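Local coordinates for vacuolar protein sorting 29 (Cryptosporidium parvum, PDB 2A22) that probably takes part in vesicular protein transport as a VPS29-family protein, a retromer subunit in other eukaryotes, built on a calcineurin-like phosphoesterase fold, at residues Asn57-Thr62 against Lys75-Asn80. Numbering follows the deposited sequence.
Sequences NYVLCT and KNITKN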
ATOM      1  N   ASN A  57      -8.989   6.843   7.350  1.00 16.82           N
ATOM      2  CA  ASN A  57     -10.161   7.090   6.516  1.00 17.52           C
ATOM      3  C   ASN A  57      -9.931   6.751   5.034  1.00 17.14           C
ATOM      4  O   ASN A  57     -10.803   6.995   4.202  1.00 18.34           O
ATOM      5  CB  ASN A  57     -10.723   8.526   6.709  1.00 14.30           C
ATOM      6  CG  ASN A  57      -9.794   9.584   6.162  1.00 15.83           C
ATOM      7  OD1 ASN A  57      -8.580   9.399   6.130  1.00 17.72           O
ATOM      8  ND2 ASN A  57     -10.356  10.684   5.675  1.00 16.34           N
ATOM      9  N   TYR A  58      -8.756   6.189   4.731  1.00 18.93           N
ATOM     10  CA  TYR A  58      -8.415   5.661   3.396  1.00 19.10           C
ATOM     11  C   TYR A  58      -7.451   4.489   3.519  1.00 19.98           C
ATOM     12  O   TYR A  58      -6.566   4.499   4.354  1.00 19.96           O
ATOM     13  CB  TYR A  58      -7.739   6.710   2.522  1.00 20.00           C
ATOM     14  CG  TYR A  58      -8.648   7.767   1.947  1.00 21.55           C
ATOM     15  CD1 TYR A  58      -8.942   8.928   2.680  1.00 21.36           C
ATOM     16  CD2 TYR A  58      -9.195   7.622   0.658  1.00 22.63           C
ATOM     17  CE1 TYR A  58      -9.776   9.937   2.160  1.00 21.05           C
ATOM     18  CE2 TYR A  58     -10.037   8.617   0.124  1.00 23.22           C
ATOM     19  CZ  TYR A  58     -10.316   9.771   0.888  1.00 20.69           C
ATOM     20  OH  TYR A  58     -11.136  10.757   0.382  1.00 20.98           O
ATOM     21  N   VAL A  59      -7.652   3.482   2.675  1.00 20.26           N
ATOM     22  CA  VAL A  59      -6.765   2.351   2.567  1.00 17.04           C
ATOM     23  C   VAL A  59      -6.435   2.256   1.102  1.00 17.29           C
ATOM     24  O   VAL A  59      -7.335   2.208   0.293  1.00 16.55           O
ATOM     25  CB  VAL A  59      -7.439   1.016   3.002  1.00 16.95           C
ATOM     26  CG1 VAL A  59      -6.485  -0.198   2.775  1.00 13.10           C
ATOM     27  CG2 VAL A  59      -7.880   1.067   4.447  1.00 13.56           C
ATOM     28  N   LEU A  60      -5.138   2.274   0.770  1.00 16.83           N
ATOM     29  CA  LEU A  60      -4.669   2.000  -0.590  1.00 16.93           C
ATOM     30  C   LEU A  60      -3.837   0.729  -0.594  1.00 15.58           C
ATOM     31  O   LEU A  60      -2.720   0.675  -0.078  1.00 14.82           O
ATOM     32  CB  LEU A  60      -3.891   3.178  -1.171  1.00 17.76           C
ATOM     33  CG  LEU A  60      -4.568   4.551  -1.040  1.00 21.24           C
ATOM     34  CD1 LEU A  60      -3.605   5.645  -1.530  1.00 14.32           C
ATOM     35  CD2 LEU A  60      -5.889   4.581  -1.778  1.00 21.31           C
ATOM     36  N   CYS A  61      -4.408  -0.313  -1.155  1.00 17.68           N
ATOM     37  CA  CYS A  61      -3.808  -1.636  -1.057  1.00 15.34           C
ATOM     38  C   CYS A  61      -3.171  -2.030  -2.369  1.00 16.03           C
ATOM     39  O   CYS A  61      -3.831  -2.009  -3.407  1.00 17.44           O
ATOM     40  CB  CYS A  61      -4.860  -2.663  -0.645  1.00 18.78           C
ATOM     41  SG  CYS A  61      -4.199  -4.348  -0.626  1.00 17.77           S
ATOM     42  N   THR A  62      -1.888  -2.405  -2.310  1.00 16.81           N
ATOM     43  CA  THR A  62      -1.078  -2.656  -3.510  1.00 18.08           C
ATOM     44  C   THR A  62      -1.333  -4.027  -4.180  1.00 18.71           C
ATOM     45  O   THR A  62      -0.728  -4.334  -5.210  1.00 18.29           O
ATOM     46  CB  THR A  62       0.406  -2.498  -3.197  1.00 17.17           C
ATOM     47  OG1 THR A  62       0.743  -3.314  -2.045  1.00 19.09           O
ATOM     48  CG2 THR A  62       0.718  -0.985  -2.926  1.00 12.30           C
ATOM     49  N   LYS A  75     -11.695  -4.176   3.560  1.00 19.81           N
ATOM     50  CA  LYS A  75     -12.899  -3.412   3.244  1.00 21.97           C
ATOM     51  C   LYS A  75     -13.620  -2.890   4.488  1.00 21.37           C
ATOM     52  O   LYS A  75     -14.215  -1.818   4.455  1.00 19.13           O
ATOM     53  CB  LYS A  75     -13.880  -4.214   2.397  1.00 22.42           C
ATOM     54  CG  LYS A  75     -13.365  -4.568   1.008  1.00 26.19           C
ATOM     55  CD  LYS A  75     -12.957  -3.352   0.188  1.00 28.92           C
ATOM     56  CE  LYS A  75     -14.028  -2.936  -0.776  1.00 30.38           C
ATOM     57  NZ  LYS A  75     -13.452  -1.950  -1.732  1.00 30.31           N
ATOM     58  N   ASN A  76     -13.540  -3.637   5.579  1.00 23.43           N
ATOM     59  CA  ASN A  76     -14.196  -3.231   6.829  1.00 26.53           C
ATOM     60  C   ASN A  76     -13.453  -2.172   7.649  1.00 25.20           C
ATOM     61  O   ASN A  76     -14.001  -1.643   8.619  1.00 24.53           O
ATOM     62  CB  ASN A  76     -14.499  -4.441   7.707  1.00 27.27           C
ATOM     63  CG  ASN A  76     -15.811  -5.065   7.355  1.00 37.79           C
ATOM     64  OD1 ASN A  76     -16.857  -4.393   7.375  1.00 46.03           O
ATOM     65  ND2 ASN A  76     -15.784  -6.354   7.009  1.00 39.83           N
ATOM     66  N   ILE A  77     -12.221  -1.849   7.265  1.00 22.06           N
ATOM     67  CA  ILE A  77     -11.477  -0.837   8.004  1.00 19.42           C
ATOM     68  C   ILE A  77     -12.238   0.491   7.940  1.00 23.16           C
ATOM     69  O   ILE A  77     -12.417   1.148   8.964  1.00 23.99           O
ATOM     70  CB  ILE A  77     -10.026  -0.716   7.501  1.00 17.67           C
ATOM     71  CG1 ILE A  77      -9.252  -1.980   7.940  1.00 15.96           C
ATOM     72  CG2 ILE A  77      -9.373   0.574   8.016  1.00 15.79           C
ATOM     73  CD1 ILE A  77      -7.828  -2.033   7.517  1.00 13.90           C
ATOM     74  N   THR A  78     -12.705   0.869   6.747  1.00 22.59           N
ATOM     75  CA  THR A  78     -13.332   2.181   6.552  1.00 21.71           C
ATOM     76  C   THR A  78     -14.070   2.124   5.217  1.00 23.69           C
ATOM     77  O   THR A  78     -13.900   1.163   4.456  1.00 21.81           O
ATOM     78  CB  THR A  78     -12.273   3.348   6.635  1.00 23.26           C
ATOM     79  OG1 THR A  78     -12.934   4.632   6.659  1.00 22.92           O
ATOM     80  CG2 THR A  78     -11.244   3.303   5.445  1.00 18.46           C
ATOM     81  N   LYS A  79     -14.887   3.132   4.933  1.00 23.88           N
ATOM     82  CA  LYS A  79     -15.573   3.244   3.641  1.00 26.75           C
ATOM     83  C   LYS A  79     -14.619   3.273   2.422  1.00 25.62           C
ATOM     84  O   LYS A  79     -14.812   2.495   1.472  1.00 25.51           O
ATOM     85  CB  LYS A  79     -16.502   4.478   3.635  1.00 26.00           C
ATOM     86  CG  LYS A  79     -17.486   4.520   2.467  1.00 33.59           C
ATOM     87  CD  LYS A  79     -18.253   5.872   2.351  1.00 34.60           C
ATOM     88  CE  LYS A  79     -17.272   7.080   2.228  1.00 46.30           C
ATOM     89  NZ  LYS A  79     -17.861   8.319   1.604  1.00 45.46           N
ATOM     90  N   ASN A  80     -13.612   4.159   2.430  1.00 22.08           N
ATOM     91  CA  ASN A  80     -12.722   4.331   1.248  1.00 23.05           C
ATOM     92  C   ASN A  80     -11.535   3.351   1.167  1.00 22.37           C
ATOM     93  O   ASN A  80     -10.432   3.628   1.672  1.00 23.08           O
ATOM     94  CB  ASN A  80     -12.245   5.798   1.106  1.00 23.38           C
ATOM     95  CG  ASN A  80     -13.417   6.797   1.155  1.00 28.33           C
ATOM     96  OD1 ASN A  80     -14.461   6.546   0.568  1.00 29.57           O
ATOM     97  ND2 ASN A  80     -13.249   7.901   1.879  1.00 28.64           N
TER
HETATM   98  O   HOH W   1     -13.249   6.081   4.531  1.00 23.14           O
HETATM   99  O   HOH W   2     -13.805  11.098   2.342  1.00 38.14           O
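The backbone N of V59 donates to the carbonyl O of N80 at 3.0 Å, nearly in line with the C=O bond (164° at the oxygen), and the CA of Y58 gives the same oxygen a C-H...O contact. A water also bridges the two segments: it donates to N57 O at 2.6 Å, accepts from N80 N at 2.9 Å and bonds to T78 OG1. The N80 side chain adds a long, weak bond from ND2 to N57 O. That amide runs alongside the Y58 ring, its plane turned 35° from the ring's, with ND2 3.6 Å above one face near the rim and N80 CB 3.6 Å from Y58 CD2. CG of N80 sits beside its own backbone N (chi1 -51°), which carries the amide along the tyrosine. Apolar contact comes from V59, whose CG2 meets I77 CG2 at 3.9 Å, the two side chains crossing at about a right angle, while T78 CG2 lies against the N57-Y58 peptide. The Y58 side chain also touches V28 of the neighbouring strand 26-31. The arrangement belongs to a beta-alpha-beta crossover: the chain leaves helix 68-77 and turns into strand 81-83, parallel to strand 58-61, at the margin of a phosphoesterase-fold sheet.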